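Local coordinates for angiopoietin-related protein 3 (Homo sapiens, PDB 6EUA) that inhibits lipoprotein lipase and so raises plasma triglycerides, its fibrinogen-like C-terminal domain, the part present here, being sufficient for endothelial cell adhesion, at residues A[108-113]-A[207-212]; A[167-172]-A[177-182]; A[26-31]-A[36-41]. One frame throughout, in Å; residues are numbered along the deposited sequence.

Interaction 1. Residues A[108-113]-A[207-212]; sequences NKHYIE and RLYSIK
His110 and Tyr209 each turn CG beside the backbone N and anti to the carbonyl carbon (chi1 -56° and -65°), which carries the two rings from separate sheets of the fibrinogen C-terminal domain into a T-shaped (edge-to-face) pair. The CD1-CE1 edge of Tyr209 stands over the face of His110; the ring centroids are 5.0 Å apart and the planes meet at 63°. No hydrogen bond crosses between the segments, and the backbones stay well apart, with 9.7 Å between His110 CA and Tyr209 CA. His110 belongs to strand 109-118, where its backbone pairs with Leu102, while Tyr209 comes from the two-stranded sheet in which it packs on Trp201. Val136 and Pro137, in the loop after strand 127-134, touch His110 and Tyr209 respectively. His110 ND1 is buried with no partner in the model, so no hydrogen bond to ND1 fixes the imidazole; the Tyr209 ring and side-chain contacts with Asp104 and Val136 hem it in. The guanidinium of Arg207 lies over a face of Tyr209, NE offset toward the rim, and its NH2 is 5.3 Å from His110 NE2. The closest approach between the rings joins His110 NE2 to Tyr209 CE1, at 3.8 Å.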
loop_
_atom_site.group_PDB
_atom_site.type_symbol
_atom_site.label_atom_id
_atom_site.label_comp_id
_atom_site.label_asym_id
_atom_site.label_seq_id
_atom_site.Cartn_x
_atom_site.Cartn_y
_atom_site.Cartn_z
ATOM N N ASN A 108 17.201 -7.455 -14.646
ATOM C CA ASN A 108 16.515 -8.088 -15.761
ATOM C C ASN A 108 15.328 -8.894 -15.251
ATOM O O ASN A 108 15.377 -9.491 -14.172
ATOM C CB ASN A 108 17.452 -9.007 -16.542
ATOM C CG ASN A 108 18.635 -8.282 -17.138
ATOM O OD1 ASN A 108 19.031 -7.206 -16.681
ATOM N ND2 ASN A 108 19.216 -8.877 -18.170
ATOM N N LYS A 109 14.260 -8.917 -16.042
ATOM C CA LYS A 109 13.024 -9.597 -15.680
ATOM C C LYS A 109 12.881 -10.886 -16.476
ATOM O O LYS A 109 12.994 -10.880 -17.706
ATOM C CB LYS A 109 11.815 -8.696 -15.928
ATOM C CG LYS A 109 11.773 -7.470 -15.039
ATOM C CD LYS A 109 10.383 -6.851 -15.016
ATOM C CE LYS A 109 10.146 -5.954 -16.236
ATOM N NZ LYS A 109 9.746 -6.712 -17.463
ATOM N N HIS A 110 12.621 -11.980 -15.769
ATOM C CA HIS A 110 12.310 -13.274 -16.361
ATOM C C HIS A 110 10.927 -13.716 -15.899
ATOM O O HIS A 110 10.534 -13.452 -14.762
ATOM C CB HIS A 110 13.347 -14.328 -15.959
ATOM C CG HIS A 110 14.755 -13.946 -16.288
ATOM N ND1 HIS A 110 15.609 -13.378 -15.366
ATOM C CD2 HIS A 110 15.462 -14.051 -17.439
ATOM C CE1 HIS A 110 16.781 -13.153 -15.934
ATOM N NE2 HIS A 110 16.717 -13.552 -17.192
ATOM N N TYR A 111 10.192 -14.399 -16.774
ATOM C CA TYR A 111 8.904 -14.969 -16.406
ATOM C C TYR A 111 8.780 -16.370 -16.981
ATOM O O TYR A 111 9.430 -16.722 -17.972
ATOM C CB TYR A 111 7.725 -14.112 -16.897
ATOM C CG TYR A 111 7.424 -14.310 -18.368
ATOM C CD1 TYR A 111 6.398 -15.153 -18.787
ATOM C CD2 TYR A 111 8.184 -13.670 -19.342
ATOM C CE1 TYR A 111 6.134 -15.343 -20.136
ATOM C CE2 TYR A 111 7.928 -13.857 -20.689
ATOM C CZ TYR A 111 6.902 -14.693 -21.079
ATOM O OH TYR A 111 6.638 -14.883 -22.416
ATOM N N ILE A 112 7.919 -17.164 -16.352
ATOM C CA ILE A 112 7.541 -18.461 -16.895
ATOM C C ILE A 112 6.130 -18.775 -16.427
ATOM O O ILE A 112 5.745 -18.459 -15.298
ATOM C CB ILE A 112 8.562 -19.558 -16.506
ATOM C CG1 ILE A 112 8.114 -20.932 -17.011
ATOM C CG2 ILE A 112 8.860 -19.545 -15.021
ATOM C CD1 ILE A 112 9.201 -22.011 -16.873
ATOM N N GLU A 113 5.346 -19.363 -17.323
ATOM C CA GLU A 113 3.972 -19.727 -17.026
ATOM C C GLU A 113 3.818 -21.237 -17.109
ATOM O O GLU A 113 4.467 -21.899 -17.927
ATOM C CB GLU A 113 2.996 -19.023 -17.969
ATOM C CG GLU A 113 2.991 -17.519 -17.786
ATOM C CD GLU A 113 1.789 -16.840 -18.415
ATOM O OE1 GLU A 113 0.886 -17.556 -18.902
ATOM O OE2 GLU A 113 1.756 -15.589 -18.432
ATOM N N ARG A 207 22.208 -23.645 -16.042
ATOM C CA ARG A 207 22.371 -22.216 -15.809
ATOM C C ARG A 207 21.611 -21.789 -14.553
ATOM O O ARG A 207 20.393 -21.970 -14.465
ATOM C CB ARG A 207 21.889 -21.442 -17.033
ATOM C CG ARG A 207 21.514 -19.996 -16.749
ATOM C CD ARG A 207 22.735 -19.114 -16.544
ATOM N NE ARG A 207 22.373 -17.702 -16.422
ATOM C CZ ARG A 207 21.898 -16.950 -17.412
ATOM N NH1 ARG A 207 21.731 -17.458 -18.629
ATOM N NH2 ARG A 207 21.598 -15.678 -17.181
ATOM N N LEU A 208 22.325 -21.230 -13.583
ATOM C CA LEU A 208 21.733 -20.807 -12.320
ATOM C C LEU A 208 21.553 -19.294 -12.313
ATOM O O LEU A 208 22.519 -18.549 -12.502
ATOM C CB LEU A 208 22.602 -21.240 -11.140
ATOM C CG LEU A 208 21.926 -21.238 -9.768
ATOM C CD1 LEU A 208 22.492 -22.351 -8.918
ATOM C CD2 LEU A 208 22.089 -19.881 -9.069
ATOM N N TYR A 209 20.323 -18.849 -12.075
ATOM C CA TYR A 209 19.982 -17.432 -12.033
ATOM C C TYR A 209 19.972 -16.944 -10.589
ATOM O O TYR A 209 19.321 -17.552 -9.731
ATOM C CB TYR A 209 18.618 -17.176 -12.681
ATOM C CG TYR A 209 18.587 -17.478 -14.158
ATOM C CD1 TYR A 209 18.762 -16.466 -15.085
ATOM C CD2 TYR A 209 18.369 -18.767 -14.628
ATOM C CE1 TYR A 209 18.730 -16.721 -16.433
ATOM C CE2 TYR A 209 18.335 -19.035 -15.988
ATOM C CZ TYR A 209 18.520 -18.001 -16.886
ATOM O OH TYR A 209 18.495 -18.227 -18.244
ATOM N N SER A 210 20.702 -15.859 -10.328
ATOM C CA SER A 210 20.656 -15.164 -9.044
ATOM C C SER A 210 19.406 -14.287 -8.998
ATOM O O SER A 210 19.226 -13.422 -9.858
ATOM C CB SER A 210 21.919 -14.323 -8.857
ATOM O OG SER A 210 21.977 -13.725 -7.572
ATOM N N ILE A 211 18.538 -14.511 -8.016
ATOM C CA ILE A 211 17.229 -13.854 -7.955
ATOM C C ILE A 211 17.196 -12.864 -6.793
ATOM O O ILE A 211 17.515 -13.219 -5.652
ATOM C CB ILE A 211 16.091 -14.881 -7.829
ATOM C CG1 ILE A 211 16.261 -15.990 -8.866
ATOM C CG2 ILE A 211 14.732 -14.197 -7.977
ATOM C CD1 ILE A 211 16.197 -15.514 -10.300
ATOM N N LYS A 212 16.789 -11.629 -7.082
ATOM C CA LYS A 212 16.648 -10.584 -6.076
ATOM C C LYS A 212 15.214 -10.438 -5.575
ATOM O O LYS A 212 15.000 -10.102 -4.402
ATOM C CB LYS A 212 17.130 -9.235 -6.643
ATOM C CG LYS A 212 16.713 -8.020 -5.813
ATOM C CD LYS A 212 17.374 -6.745 -6.279
ATOM C CE LYS A 212 16.802 -6.268 -7.607
ATOM N NZ LYS A 212 17.835 -5.578 -8.432
#

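Interaction 2. Residues A[167-172]-A[177-182]; sequences GGWWWH and ENNLNG
Asn181 ND2 donates a 2.9 Å hydrogen bond to Gly168 O, meeting the carbonyl almost head-on (C=O...N 166°), with Gly168 O lying close to the plane of the Asn181 amide. The other end of that amide, OD1, accepts from Gln53 NE2, so both amide ends are held and its rotation is fixed. The indole of Trp169, swung anti to the backbone N (chi1 -161°), lies against Asn178 to Asn181. Asn179 CA sits over its five-membered ring, 3.8 Å from the centroid and 7° off the normal, a CH-pi contact. Farther along, Trp169 CH2 meets Leu180 CB at 3.8 Å, while Asn181 ND2 comes to the six-membered edge. Trp170 CE3 approaches the opposite face of the indole, and Trp169 CD1 in turn lies over the ring of Trp171. Replacing Trp169 with an alanine would probably open a gap beneath Asn179 and Leu180 and leave the bend free to shift against strand 169-171. At Gly167, CA makes a CA-H...O contact of 3.3 Å with Asn181 O, and a CB would collide with that oxygen. Arg55 NH1 takes the carbonyls of Leu180 and Gly182 from outside. Within the bend, Gly182 N bonds Asn179 O at 2.9 Å. This closes a type I beta turn from Asn179 to Gly182, entered through an inverse gamma turn centred on Asn179, in the loop-rich part of the fibrinogen-like fold.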
loop_
_atom_site.group_PDB
_atom_site.type_symbol
_atom_site.label_atom_id
_atom_site.label_comp_id
_atom_site.label_asym_id
_atom_site.label_seq_id
_atom_site.Cartn_x
_atom_site.Cartn_y
_atom_site.Cartn_z
ATOM N N GLY A 167 12.329 -22.880 4.543
ATOM C CA GLY A 167 11.147 -22.408 3.852
ATOM C C GLY A 167 10.224 -23.538 3.426
ATOM O O GLY A 167 10.553 -24.729 3.491
ATOM N N GLY A 168 9.027 -23.142 2.995
ATOM C CA GLY A 168 8.011 -24.081 2.543
ATOM C C GLY A 168 7.922 -24.092 1.027
ATOM O O GLY A 168 7.762 -23.047 0.398
ATOM N N TRP A 169 8.007 -25.294 0.449
ATOM C CA TRP A 169 8.096 -25.434 -1.002
ATOM C C TRP A 169 7.610 -26.812 -1.427
ATOM O O TRP A 169 7.492 -27.733 -0.614
ATOM C CB TRP A 169 9.532 -25.212 -1.510
ATOM C CG TRP A 169 9.619 -24.900 -2.984
ATOM C CD1 TRP A 169 10.292 -25.618 -3.966
ATOM C CD2 TRP A 169 9.017 -23.785 -3.650
ATOM N NE1 TRP A 169 10.128 -25.006 -5.186
ATOM C CE2 TRP A 169 9.356 -23.879 -5.018
ATOM C CE3 TRP A 169 8.220 -22.708 -3.220
ATOM C CZ2 TRP A 169 8.921 -22.939 -5.959
ATOM C CZ3 TRP A 169 7.804 -21.762 -4.158
ATOM C CH2 TRP A 169 8.149 -21.890 -5.508
ATOM N N TRP A 170 7.343 -26.940 -2.727
ATOM C CA TRP A 170 6.891 -28.191 -3.326
ATOM C C TRP A 170 8.094 -28.971 -3.847
ATOM O O TRP A 170 8.959 -28.401 -4.520
ATOM C CB TRP A 170 5.913 -27.913 -4.468
ATOM C CG TRP A 170 4.546 -27.332 -4.087
ATOM C CD1 TRP A 170 3.430 -28.034 -3.690
ATOM C CD2 TRP A 170 4.159 -25.950 -4.101
ATOM N NE1 TRP A 170 2.381 -27.172 -3.461
ATOM C CE2 TRP A 170 2.797 -25.890 -3.710
ATOM C CE3 TRP A 170 4.826 -24.757 -4.412
ATOM C CZ2 TRP A 170 2.094 -24.687 -3.613
ATOM C CZ3 TRP A 170 4.126 -23.557 -4.329
ATOM C CH2 TRP A 170 2.772 -23.532 -3.920
ATOM N N TRP A 171 8.144 -30.271 -3.549
ATOM C CA TRP A 171 9.339 -31.056 -3.830
ATOM C C TRP A 171 8.972 -32.399 -4.441
ATOM O O TRP A 171 7.873 -32.920 -4.247
ATOM C CB TRP A 171 10.182 -31.296 -2.567
ATOM C CG TRP A 171 10.793 -30.031 -2.007
ATOM C CD1 TRP A 171 10.438 -29.385 -0.849
ATOM C CD2 TRP A 171 11.856 -29.258 -2.584
ATOM N NE1 TRP A 171 11.217 -28.262 -0.674
ATOM C CE2 TRP A 171 12.091 -28.159 -1.724
ATOM C CE3 TRP A 171 12.622 -29.379 -3.750
ATOM C CZ2 TRP A 171 13.060 -27.191 -1.994
ATOM C CZ3 TRP A 171 13.597 -28.423 -4.009
ATOM C CH2 TRP A 171 13.806 -27.345 -3.133
ATOM N N HIS A 172 9.930 -32.940 -5.188
ATOM C CA HIS A 172 9.938 -34.319 -5.647
ATOM C C HIS A 172 11.371 -34.809 -5.477
ATOM O O HIS A 172 12.285 -34.012 -5.252
ATOM C CB HIS A 172 9.451 -34.404 -7.100
ATOM C CG HIS A 172 9.763 -35.694 -7.790
ATOM N ND1 HIS A 172 10.204 -35.735 -9.094
ATOM C CD2 HIS A 172 9.619 -36.981 -7.400
ATOM C CE1 HIS A 172 10.373 -36.992 -9.460
ATOM N NE2 HIS A 172 10.036 -37.768 -8.446
ATOM N N GLU A 177 17.508 -26.736 -7.448
ATOM C CA GLU A 177 17.608 -25.370 -6.930
ATOM C C GLU A 177 16.479 -24.561 -7.558
ATOM O O GLU A 177 16.636 -23.945 -8.617
ATOM C CB GLU A 177 18.976 -24.771 -7.233
ATOM C CG GLU A 177 20.001 -24.939 -6.120
ATOM C CD GLU A 177 21.430 -24.773 -6.608
ATOM O OE1 GLU A 177 22.177 -23.983 -5.991
ATOM O OE2 GLU A 177 21.812 -25.437 -7.599
ATOM N N ASN A 178 15.321 -24.563 -6.879
ATOM C CA ASN A 178 14.107 -23.930 -7.386
ATOM C C ASN A 178 13.251 -23.330 -6.266
ATOM O O ASN A 178 12.057 -23.076 -6.486
ATOM C CB ASN A 178 13.273 -24.955 -8.163
ATOM C CG ASN A 178 12.568 -25.961 -7.234
ATOM O OD1 ASN A 178 13.007 -26.210 -6.116
ATOM N ND2 ASN A 178 11.470 -26.530 -7.703
ATOM N N ASN A 179 13.800 -23.134 -5.071
ATOM C CA ASN A 179 13.009 -22.797 -3.890
ATOM C C ASN A 179 12.880 -21.289 -3.770
ATOM O O ASN A 179 13.665 -20.631 -3.089
ATOM C CB ASN A 179 13.625 -23.410 -2.640
ATOM C CG ASN A 179 12.763 -23.209 -1.394
ATOM O OD1 ASN A 179 11.747 -22.499 -1.416
ATOM N ND2 ASN A 179 13.173 -23.847 -0.288
ATOM N N LEU A 180 11.832 -20.746 -4.388
ATOM C CA LEU A 180 11.559 -19.319 -4.284
ATOM C C LEU A 180 11.160 -18.896 -2.877
ATOM O O LEU A 180 11.181 -17.693 -2.581
ATOM C CB LEU A 180 10.468 -18.924 -5.273
ATOM C CG LEU A 180 10.754 -19.274 -6.734
ATOM C CD1 LEU A 180 9.741 -18.593 -7.623
ATOM C CD2 LEU A 180 12.189 -18.897 -7.141
ATOM N N ASN A 181 10.789 -19.846 -2.012
ATOM C CA ASN A 181 10.534 -19.566 -0.603
ATOM C C ASN A 181 11.744 -19.918 0.265
ATOM O O ASN A 181 11.608 -20.086 1.488
ATOM C CB ASN A 181 9.280 -20.314 -0.132
ATOM C CG ASN A 181 7.986 -19.735 -0.722
ATOM O OD1 ASN A 181 7.977 -18.646 -1.294
ATOM N ND2 ASN A 181 6.894 -20.483 -0.594
ATOM N N GLY A 182 12.922 -20.023 -0.352
ATOM C CA GLY A 182 14.128 -20.434 0.330
ATOM C C GLY A 182 14.769 -19.307 1.121
ATOM O O GLY A 182 14.230 -18.209 1.260
#

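Interaction 3. Residues A[26-31]-A[36-41]; sequences MYAIRP and VFHVYC
Tyr27 and Val39 exchange a pair of backbone hydrogen bonds, Tyr27 N to Val39 O and Val39 N to Tyr27 O, both 2.8 Å. Ile29 and Phe37 form a second such pair two residues along, at 2.9 Å (Ile29 N to Phe37 O, practically straight at 177°) and 3.1 Å (Phe37 N to Ile29 O). These are the hydrogen-bonded pairs of an antiparallel beta hairpin, with Ala28-His38 between them and Met26-Tyr40 beyond as non-hydrogen-bonded pairs. The two strand axes run 137° apart, so the hairpin is strongly twisted.

On the buried side, Ile29 places CG1 between the backbone N and carbonyl carbon (chi1 64°), over one face of the Phe37 ring. Its CD1 then reaches Val39 CG1 at 3.6 Å. Pro31 CD comes obliquely to the same ring, 3.6 Å from Phe37 CE2. At the far end Cys41 SG meets the Tyr27 ring obliquely, 3.6 Å from Tyr27 CD2, a sulfur-aromatic contact. On the other side, Ala28 CB lies over a face of the His38 ring, 3.9 Å from His38 CE1, and the sulfur of Met26 stands obliquely off that ring.

Farther out, the disulfide from Cys41 to Cys13 ties the hairpin to helix 13-18, whose Ile16 packs on Tyr27 and Ile29; Ile90 of helix 84-91 packs on Ile29 and Pro31. Tyr27 OH is held by Thr23 O. In the trimer, Tyr27 and His38 form edge-to-face ring pairs across subunits, His38 N bonds Glu21 of one neighbouring subunit, and Tyr40 OH bonds Arg75 of the other.

Apolar contacts and the disulfide thus hold the Ile29 and Val39 face to the domain's own helices, while aromatic and polar groups of both faces, Tyr27 among them, also meet neighbouring subunits.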
loop_
_atom_site.group_PDB
_atom_site.type_symbol
_atom_site.label_atom_id
_atom_site.label_comp_id
_atom_site.label_asym_id
_atom_site.label_seq_id
_atom_site.Cartn_x
_atom_site.Cartn_y
_atom_site.Cartn_z
ATOM N N MET A 26 -4.951 -4.015 -3.333
ATOM C CA MET A 26 -5.491 -4.922 -2.323
ATOM C C MET A 26 -7.016 -4.943 -2.390
ATOM O O MET A 26 -7.659 -3.885 -2.378
ATOM C CB MET A 26 -5.018 -4.484 -0.928
ATOM C CG MET A 26 -5.484 -5.372 0.261
ATOM S SD MET A 26 -4.914 -4.830 1.907
ATOM C CE MET A 26 -5.503 -3.136 1.942
ATOM N N TYR A 27 -7.595 -6.145 -2.444
ATOM C CA TYR A 27 -9.039 -6.300 -2.598
ATOM C C TYR A 27 -9.539 -7.445 -1.722
ATOM O O TYR A 27 -8.812 -8.409 -1.476
ATOM C CB TYR A 27 -9.431 -6.588 -4.058
ATOM C CG TYR A 27 -9.134 -5.484 -5.059
ATOM C CD1 TYR A 27 -10.026 -4.437 -5.254
ATOM C CD2 TYR A 27 -7.972 -5.507 -5.828
ATOM C CE1 TYR A 27 -9.762 -3.428 -6.172
ATOM C CE2 TYR A 27 -7.700 -4.500 -6.750
ATOM C CZ TYR A 27 -8.599 -3.467 -6.921
ATOM O OH TYR A 27 -8.326 -2.464 -7.834
ATOM N N ALA A 28 -10.791 -7.340 -1.262
ATOM C CA ALA A 28 -11.471 -8.449 -0.593
ATOM C C ALA A 28 -12.072 -9.402 -1.624
ATOM O O ALA A 28 -12.711 -8.963 -2.585
ATOM C CB ALA A 28 -12.574 -7.940 0.342
ATOM N N ILE A 29 -11.865 -10.706 -1.428
ATOM C CA ILE A 29 -12.512 -11.721 -2.250
ATOM C C ILE A 29 -13.128 -12.758 -1.320
ATOM O O ILE A 29 -12.833 -12.815 -0.125
ATOM C CB ILE A 29 -11.544 -12.408 -3.249
ATOM C CG1 ILE A 29 -10.446 -13.185 -2.491
ATOM C CG2 ILE A 29 -10.962 -11.398 -4.231
ATOM C CD1 ILE A 29 -9.636 -14.146 -3.362
ATOM N N ARG A 30 -13.995 -13.590 -1.885
ATOM C CA ARG A 30 -14.617 -14.672 -1.124
ATOM C C ARG A 30 -14.883 -15.815 -2.082
ATOM O O ARG A 30 -15.934 -15.874 -2.732
ATOM C CB ARG A 30 -15.902 -14.230 -0.421
ATOM C CG ARG A 30 -16.218 -15.065 0.822
ATOM C CD ARG A 30 -17.703 -15.123 1.122
ATOM N NE ARG A 30 -18.464 -15.606 -0.027
ATOM C CZ ARG A 30 -18.818 -16.876 -0.229
ATOM N NH1 ARG A 30 -18.486 -17.820 0.648
ATOM N NH2 ARG A 30 -19.512 -17.202 -1.316
ATOM N N PRO A 31 -13.928 -16.730 -2.228
ATOM C CA PRO A 31 -14.182 -17.941 -3.018
ATOM C C PRO A 31 -15.309 -18.750 -2.389
ATOM O O PRO A 31 -15.655 -18.574 -1.217
ATOM C CB PRO A 31 -12.846 -18.694 -2.972
ATOM C CG PRO A 31 -11.816 -17.653 -2.590
ATOM C CD PRO A 31 -12.552 -16.674 -1.703
ATOM N N VAL A 36 -14.348 -14.458 3.865
ATOM C CA VAL A 36 -13.766 -13.310 3.178
ATOM C C VAL A 36 -12.301 -13.189 3.570
ATOM O O VAL A 36 -11.939 -13.354 4.742
ATOM C CB VAL A 36 -14.515 -12.012 3.539
ATOM C CG1 VAL A 36 -13.798 -10.808 2.939
ATOM C CG2 VAL A 36 -15.980 -12.066 3.110
ATOM N N PHE A 37 -11.444 -12.924 2.591
ATOM C CA PHE A 37 -10.064 -12.574 2.885
ATOM C C PHE A 37 -9.542 -11.643 1.793
ATOM O O PHE A 37 -10.145 -11.501 0.727
ATOM C CB PHE A 37 -9.178 -13.823 3.056
ATOM C CG PHE A 37 -9.072 -14.697 1.831
ATOM C CD1 PHE A 37 -8.094 -14.468 0.884
ATOM C CD2 PHE A 37 -9.904 -15.791 1.668
ATOM C CE1 PHE A 37 -7.981 -15.287 -0.251
ATOM C CE2 PHE A 37 -9.792 -16.640 0.549
ATOM C CZ PHE A 37 -8.831 -16.383 -0.407
ATOM N N HIS A 38 -8.413 -11.000 2.079
ATOM C CA HIS A 38 -7.867 -9.977 1.200
ATOM C C HIS A 38 -6.714 -10.532 0.384
ATOM O O HIS A 38 -5.903 -11.314 0.889
ATOM C CB HIS A 38 -7.397 -8.755 1.989
ATOM C CG HIS A 38 -8.518 -8.024 2.646
ATOM N ND1 HIS A 38 -9.046 -6.855 2.138
ATOM C CD2 HIS A 38 -9.254 -8.327 3.740
ATOM C CE1 HIS A 38 -10.044 -6.458 2.908
ATOM N NE2 HIS A 38 -10.189 -7.330 3.890
ATOM N N VAL A 39 -6.640 -10.098 -0.878
ATOM C CA VAL A 39 -5.581 -10.491 -1.789
ATOM C C VAL A 39 -5.022 -9.236 -2.436
ATOM O O VAL A 39 -5.643 -8.168 -2.425
ATOM C CB VAL A 39 -6.075 -11.471 -2.876
ATOM C CG1 VAL A 39 -6.431 -12.817 -2.270
ATOM C CG2 VAL A 39 -7.250 -10.864 -3.686
ATOM N N TYR A 40 -3.826 -9.375 -3.001
ATOM C CA TYR A 40 -3.288 -8.375 -3.915
ATOM C C TYR A 40 -3.609 -8.828 -5.336
ATOM O O TYR A 40 -3.195 -9.919 -5.750
ATOM C CB TYR A 40 -1.782 -8.172 -3.729
ATOM C CG TYR A 40 -1.283 -6.987 -4.513
ATOM C CD1 TYR A 40 -0.887 -7.120 -5.842
ATOM C CD2 TYR A 40 -1.242 -5.725 -3.938
ATOM C CE1 TYR A 40 -0.457 -6.014 -6.572
ATOM C CE2 TYR A 40 -0.808 -4.621 -4.654
ATOM C CZ TYR A 40 -0.419 -4.774 -5.965
ATOM O OH TYR A 40 -0.000 -3.675 -6.675
ATOM N N CYS A 41 -4.395 -8.023 -6.058
ATOM C CA CYS A 41 -4.700 -8.309 -7.456
ATOM C C CYS A 41 -3.680 -7.567 -8.307
ATOM O O CYS A 41 -3.505 -6.355 -8.155
ATOM C CB CYS A 41 -6.125 -7.893 -7.832
ATOM S SG CYS A 41 -7.467 -8.850 -7.018
#

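How the interactions relate
Interactions 1 and 2 are neighbours, their centres about 15 Å apart, and 167-172 with 177-182 is nested within the loop closed by 108-113 and 207-212. They touch where Leu208 CD1 packs 3.4 Å from Glu177 OE1, though the Glu177 side chain is poorly ordered; the same carboxylate group forms a salt bridge with Lys202, on the strand paired with 208-211. Interaction 3 lies across the chain's centre from both: its centre is about 28 Å from that of interaction 1 and about 25 Å from that of interaction 2, with nearest atoms about 14 Å away in each case. Strand 109-118 and the hairpin nevertheless share one antiparallel sheet, joined through strands 96-104, 213-220 and 47-55. Of the three, interaction 3 alone is touched by other subunits.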